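Local coordinates for protein probable TonB-dependent siderophore receptor PiuA (Acinetobacter baumannii, PDB 5FP1) that probably takes part in the first step of iron uptake by binding iron-chelating siderophores at the outer membrane, ferric enterobactin possibly among them, at residues E354-I368 against R405-T419. Numbering follows the deposited sequence. Where two conformers were deposited one is given.
Sequences EYSKQKTDKGGYNII and RLQARPDFDATVEST. With C8E ((hydroxyethyloxy)tri(ethyloxy)octane), chain D; C8E ((hydroxyethyloxy)tri(ethyloxy)octane), chain G; C8E ((hydroxyethyloxy)tri(ethyloxy)octane), chain J.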
# COMPACT_ATOMS: atom_id res chain seq x y z
N GLU A 354 10.95 5.76 20.00
CA GLU A 354 9.69 6.17 19.42
C GLU A 354 8.55 5.92 20.39
O GLU A 354 8.58 4.96 21.17
CB GLU A 354 9.47 5.44 18.09
CG GLU A 354 8.17 5.86 17.42
CD GLU A 354 7.97 5.27 16.03
OE1 GLU A 354 8.96 5.11 15.28
OE2 GLU A 354 6.81 5.01 15.68
N TYR A 355 7.56 6.81 20.35
CA TYR A 355 6.33 6.62 21.10
C TYR A 355 5.16 6.89 20.14
O TYR A 355 5.20 7.82 19.38
CB TYR A 355 6.25 7.61 22.25
CG TYR A 355 4.89 7.61 22.91
CD1 TYR A 355 4.54 6.62 23.80
CD2 TYR A 355 3.94 8.56 22.58
CE1 TYR A 355 3.30 6.59 24.38
CE2 TYR A 355 2.68 8.54 23.17
CZ TYR A 355 2.37 7.55 24.07
OH TYR A 355 1.13 7.51 24.65
N SER A 356 4.11 6.09 20.21
CA SER A 356 2.88 6.46 19.51
C SER A 356 1.66 6.01 20.23
O SER A 356 1.66 5.02 20.95
CB SER A 356 2.82 5.89 18.08
OG SER A 356 2.87 4.50 18.12
N LYS A 357 0.58 6.75 20.02
CA LYS A 357 -0.69 6.36 20.58
C LYS A 357 -1.79 6.69 19.59
O LYS A 357 -1.86 7.79 19.05
CB LYS A 357 -0.95 7.05 21.91
CG LYS A 357 -2.20 6.53 22.59
CD LYS A 357 -2.50 7.26 23.89
CE LYS A 357 -3.62 6.58 24.64
NZ LYS A 357 -3.68 7.10 26.04
N GLN A 358 -2.63 5.70 19.35
CA GLN A 358 -3.71 5.82 18.37
C GLN A 358 -5.02 5.46 19.03
O GLN A 358 -5.10 4.46 19.73
CB GLN A 358 -3.46 4.88 17.21
CG GLN A 358 -4.48 5.04 16.10
CD GLN A 358 -4.26 4.09 14.92
OE1 GLN A 358 -3.30 3.28 14.87
NE2 GLN A 358 -5.17 4.17 13.98
N LYS A 359 -6.05 6.25 18.76
CA LYS A 359 -7.40 5.96 19.24
C LYS A 359 -8.38 6.03 18.08
O LYS A 359 -8.38 7.00 17.30
CB LYS A 359 -7.84 6.95 20.32
CG LYS A 359 -6.95 6.92 21.57
CD LYS A 359 -7.57 7.63 22.78
CE LYS A 359 -8.69 6.81 23.44
NZ LYS A 359 -8.22 5.77 24.42
N THR A 360 -9.22 5.02 18.00
CA THR A 360 -10.16 4.85 16.86
C THR A 360 -11.53 4.52 17.38
O THR A 360 -11.66 3.65 18.25
CB THR A 360 -9.70 3.68 15.93
OG1 THR A 360 -8.42 4.00 15.38
CG2 THR A 360 -10.68 3.46 14.75
N ASP A 361 -12.54 5.23 16.86
CA ASP A 361 -13.93 4.84 17.00
C ASP A 361 -14.41 4.15 15.72
O ASP A 361 -14.11 4.62 14.62
CB ASP A 361 -14.81 6.09 17.23
CG ASP A 361 -14.63 6.70 18.63
OD1 ASP A 361 -14.24 5.97 19.55
OD2 ASP A 361 -14.92 7.90 18.81
N LYS A 362 -15.15 3.06 15.86
CA LYS A 362 -15.66 2.36 14.69
C LYS A 362 -17.13 2.03 14.82
O LYS A 362 -17.59 1.51 15.85
CB LYS A 362 -14.87 1.06 14.44
CG LYS A 362 -15.24 0.33 13.14
CD LYS A 362 -16.35 -0.71 13.27
CE LYS A 362 -16.69 -1.36 11.93
NZ LYS A 362 -17.82 -2.33 11.97
N GLY A 363 -17.86 2.29 13.72
CA GLY A 363 -19.26 1.88 13.60
C GLY A 363 -19.51 1.38 12.18
O GLY A 363 -18.57 1.20 11.36
N GLY A 364 -20.79 1.22 11.87
CA GLY A 364 -21.20 0.83 10.53
C GLY A 364 -22.65 1.18 10.39
O GLY A 364 -23.23 1.87 11.26
N TYR A 365 -23.26 0.70 9.31
CA TYR A 365 -24.65 1.07 9.01
C TYR A 365 -25.59 -0.09 9.18
O TYR A 365 -25.29 -1.23 8.78
CB TYR A 365 -24.80 1.68 7.61
CG TYR A 365 -24.17 3.06 7.50
CD1 TYR A 365 -24.85 4.19 7.96
CD2 TYR A 365 -22.90 3.22 6.99
CE1 TYR A 365 -24.27 5.44 7.88
CE2 TYR A 365 -22.32 4.47 6.90
CZ TYR A 365 -23.00 5.58 7.36
OH TYR A 365 -22.37 6.80 7.29
N ASN A 366 -26.71 0.20 9.86
CA ASN A 366 -27.89 -0.66 9.76
C ASN A 366 -28.72 -0.21 8.56
O ASN A 366 -28.76 0.99 8.23
CB ASN A 366 -28.75 -0.58 11.02
CG ASN A 366 -28.15 -1.33 12.19
OD1 ASN A 366 -27.44 -2.31 12.04
ND2 ASN A 366 -28.47 -0.86 13.39
N ILE A 367 -29.37 -1.18 7.93
CA ILE A 367 -30.33 -0.93 6.86
C ILE A 367 -31.73 -1.23 7.42
O ILE A 367 -31.92 -2.28 8.03
CB ILE A 367 -30.07 -1.87 5.68
CG1 ILE A 367 -28.56 -2.07 5.48
CG2 ILE A 367 -30.71 -1.30 4.44
CD1 ILE A 367 -28.20 -3.43 4.89
N ILE A 368 -32.67 -0.31 7.23
CA ILE A 368 -34.00 -0.42 7.83
C ILE A 368 -35.03 -0.27 6.72
O ILE A 368 -34.98 0.70 5.97
CB ILE A 368 -34.22 0.64 8.91
CG1 ILE A 368 -33.08 0.59 9.94
CG2 ILE A 368 -35.58 0.45 9.59
CD1 ILE A 368 -33.15 1.64 11.01
N ARG A 405 -33.53 2.86 4.37
CA ARG A 405 -32.83 3.89 5.13
C ARG A 405 -31.59 3.29 5.76
O ARG A 405 -31.59 2.15 6.22
CB ARG A 405 -33.77 4.39 6.26
CG ARG A 405 -33.25 5.54 7.11
CD ARG A 405 -34.39 6.17 7.91
NE ARG A 405 -35.12 5.20 8.73
CZ ARG A 405 -34.75 4.82 9.95
NH1 ARG A 405 -33.64 5.32 10.51
NH2 ARG A 405 -35.46 3.93 10.62
N LEU A 406 -30.53 4.08 5.81
CA LEU A 406 -29.30 3.71 6.50
C LEU A 406 -29.25 4.41 7.83
O LEU A 406 -29.58 5.61 7.92
CB LEU A 406 -28.08 4.13 5.67
CG LEU A 406 -27.94 3.36 4.36
CD1 LEU A 406 -26.78 3.87 3.55
CD2 LEU A 406 -27.82 1.86 4.54
N GLN A 407 -28.83 3.70 8.87
CA GLN A 407 -28.66 4.35 10.15
C GLN A 407 -27.34 3.97 10.79
O GLN A 407 -27.03 2.80 10.93
CB GLN A 407 -29.80 3.94 11.09
CG GLN A 407 -29.72 4.54 12.47
CD GLN A 407 -31.07 4.51 13.17
OE1 GLN A 407 -31.95 5.31 12.87
NE2 GLN A 407 -31.23 3.58 14.10
N ALA A 408 -26.60 4.97 11.22
CA ALA A 408 -25.28 4.72 11.80
C ALA A 408 -25.43 3.96 13.11
O ALA A 408 -26.38 4.19 13.85
CB ALA A 408 -24.55 6.04 12.02
N ARG A 409 -24.51 3.06 13.37
CA ARG A 409 -24.54 2.18 14.54
C ARG A 409 -23.09 2.07 15.07
O ARG A 409 -22.22 1.67 14.31
CB ARG A 409 -25.00 0.78 14.11
CG ARG A 409 -25.03 -0.29 15.20
CD ARG A 409 -24.93 -1.71 14.64
NE ARG A 409 -23.64 -1.87 13.99
CZ ARG A 409 -23.44 -1.99 12.68
NH1 ARG A 409 -24.46 -2.08 11.83
NH2 ARG A 409 -22.20 -2.04 12.22
N PRO A 410 -22.85 2.37 16.36
CA PRO A 410 -21.49 2.25 16.91
C PRO A 410 -21.18 0.80 17.25
O PRO A 410 -22.08 0.07 17.61
CB PRO A 410 -21.55 3.12 18.18
CG PRO A 410 -22.98 2.99 18.63
CD PRO A 410 -23.82 2.84 17.36
N ASP A 411 -19.92 0.38 17.09
CA ASP A 411 -19.54 -1.02 17.34
C ASP A 411 -18.47 -1.15 18.43
O ASP A 411 -18.64 -1.95 19.37
CB ASP A 411 -19.06 -1.72 16.07
CG ASP A 411 -20.15 -1.84 15.03
OD1 ASP A 411 -21.27 -2.28 15.37
OD2 ASP A 411 -19.89 -1.49 13.86
N PHE A 412 -17.39 -0.40 18.32
CA PHE A 412 -16.30 -0.48 19.30
C PHE A 412 -15.38 0.69 19.22
O PHE A 412 -15.46 1.50 18.29
CB PHE A 412 -15.47 -1.77 19.15
CG PHE A 412 -14.83 -1.95 17.79
CD1 PHE A 412 -13.67 -1.30 17.46
CD2 PHE A 412 -15.40 -2.81 16.85
CE1 PHE A 412 -13.07 -1.46 16.20
CE2 PHE A 412 -14.81 -3.00 15.60
CZ PHE A 412 -13.65 -2.33 15.27
N ASP A 413 -14.48 0.79 20.20
CA ASP A 413 -13.34 1.69 20.06
C ASP A 413 -12.07 0.92 20.31
O ASP A 413 -12.11 -0.17 20.87
CB ASP A 413 -13.41 2.94 20.94
CG ASP A 413 -13.36 2.63 22.45
OD1 ASP A 413 -12.68 1.69 22.88
OD2 ASP A 413 -13.99 3.38 23.19
N ALA A 414 -10.94 1.49 19.91
CA ALA A 414 -9.65 0.81 19.99
C ALA A 414 -8.54 1.78 20.28
O ALA A 414 -8.48 2.83 19.70
CB ALA A 414 -9.35 0.07 18.70
N THR A 415 -7.61 1.36 21.14
CA THR A 415 -6.46 2.17 21.50
C THR A 415 -5.20 1.33 21.39
O THR A 415 -5.11 0.24 21.96
CB THR A 415 -6.61 2.69 22.93
OG1 THR A 415 -7.79 3.47 23.00
CG2 THR A 415 -5.41 3.55 23.34
N VAL A 416 -4.24 1.82 20.61
CA VAL A 416 -2.94 1.14 20.46
C VAL A 416 -1.87 2.11 20.93
O VAL A 416 -1.78 3.27 20.47
CB VAL A 416 -2.67 0.71 19.01
CG1 VAL A 416 -1.28 0.12 18.87
CG2 VAL A 416 -3.73 -0.30 18.56
N GLU A 417 -1.05 1.63 21.84
CA GLU A 417 0.04 2.42 22.38
C GLU A 417 1.32 1.61 22.21
O GLU A 417 1.38 0.42 22.55
CB GLU A 417 -0.23 2.72 23.86
CG GLU A 417 0.76 3.71 24.46
CD GLU A 417 0.31 4.22 25.83
OE1 GLU A 417 -0.37 3.46 26.53
OE2 GLU A 417 0.61 5.37 26.19
N SER A 418 2.36 2.26 21.72
CA SER A 418 3.64 1.59 21.53
C SER A 418 4.79 2.44 22.03
O SER A 418 4.71 3.67 22.11
CB SER A 418 3.86 1.27 20.06
OG SER A 418 4.01 2.46 19.31
N THR A 419 5.88 1.75 22.33
CA THR A 419 7.11 2.39 22.75
C THR A 419 8.27 1.53 22.32
O THR A 419 8.28 0.32 22.55
CB THR A 419 7.17 2.52 24.26
OG1 THR A 419 5.94 3.07 24.75
CG2 THR A 419 8.34 3.42 24.64
C1 C8E D . -16.82 7.38 14.07
C2 C8E D . -17.54 6.07 14.32
C3 C8E D . -18.94 6.38 14.84
C4 C8E D . -20.00 5.58 14.11
C5 C8E D . -21.24 5.36 14.96
C6 C8E D . -21.87 6.66 15.43
C7 C8E D . -23.13 6.34 16.23
C8 C8E D . -24.28 7.26 15.88
O9 C8E D . -25.41 6.86 16.67
C1 C8E G . -17.93 3.86 18.58
C2 C8E G . -17.59 4.03 20.06
C3 C8E G . -17.90 2.76 20.84
C4 C8E G . -17.64 2.87 22.33
C5 C8E G . -17.07 1.58 22.92
C6 C8E G . -17.46 1.41 24.40
C7 C8E G . -16.57 2.18 25.37
C8 C8E G . -16.90 1.78 26.81
O9 C8E G . -15.70 1.50 27.54
C1 C8E J . -5.06 9.76 21.24
C2 C8E J . -3.94 10.13 20.29
C3 C8E J . -4.12 11.55 19.76
C4 C8E J . -3.39 12.57 20.63
C5 C8E J . -3.62 14.00 20.17
C6 C8E J . -3.20 14.18 18.72
C7 C8E J . -4.34 13.87 17.75
C8 C8E J . -4.11 14.54 16.40
O9 C8E J . -5.33 15.14 15.99
C10 C8E J . -5.34 15.58 14.62
C11 C8E J . -4.04 16.27 14.20
O12 C8E J . -4.20 16.94 12.94
O HOH W 1 5.05 3.44 17.16
O HOH W 2 0.29 3.36 18.40
O HOH W 3 -1.54 6.59 27.65
O HOH W 4 -6.87 2.73 17.20
O HOH W 5 -14.84 6.02 22.14
O HOH W 6 -30.41 1.36 13.57
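Lys362 and Phe412 meet in a closely packed part of two antiparallel barrel strands, 354-368 and 405-419. The CB of Lys362 sits over one face of the Phe412 ring, 3.9 Å from its centroid, a CH-pi contact. A bend in the lysine chain at chi2 (-91°) then carries CD across the ring's CE2 side and brings NZ into a salt bridge with Asp411 OD2, 2.9 Å away, which it reaches from above the carboxylate plane. Within strand 405-419 the same carboxylate is held side-on by a salt bridge from Arg409, NE bonding OD1 at 2.8 Å and NH2 approaching the syn lone pair of OD2, so OD2 accepts from two cations and its charge probably offsets their proximity. Arg409 has a further partner across the strands: NH1 donates to Asn366 OD1 at 3.0 Å, a bond that lies in the guanidinium plane but comes from above the amide plane. The network sits at a classic beta bulge, where Lys362 O accepts from the backbone N of both Asp411 and Phe412.

The face carrying Tyr355, Lys359 and Asp361 is looser, held by scattered polar pairs, waters and detergent; waters also bridge the opposite face away from the Lys362 cluster. Tyr355 OH donates to Glu417 OE2 on its anti side, and a water joins that oxygen to Lys357 NZ. Lys359, bent at chi3 and chi4, runs alongside Thr415, and its NZ donates a hydrogen bond to OG1, 2.7 Å, while detergent C8E touches its CG. Asp361 OD1 and Asp413 OD2, 4.5 Å apart, share a water, and Asp413 OD1 bonds Asn449. Further C8E tails lie against Gly363, Pro410 and Phe412 O, consistent with a lipid-facing surface.

In the TonB-dependent receptor barrel, strand 315-341 flanks 354-368, and strand 433-450 flanks 405-419, its Phe450 meeting Phe412. On the Lys362 side, Trp501 adds a cation-pi contact to the lysine.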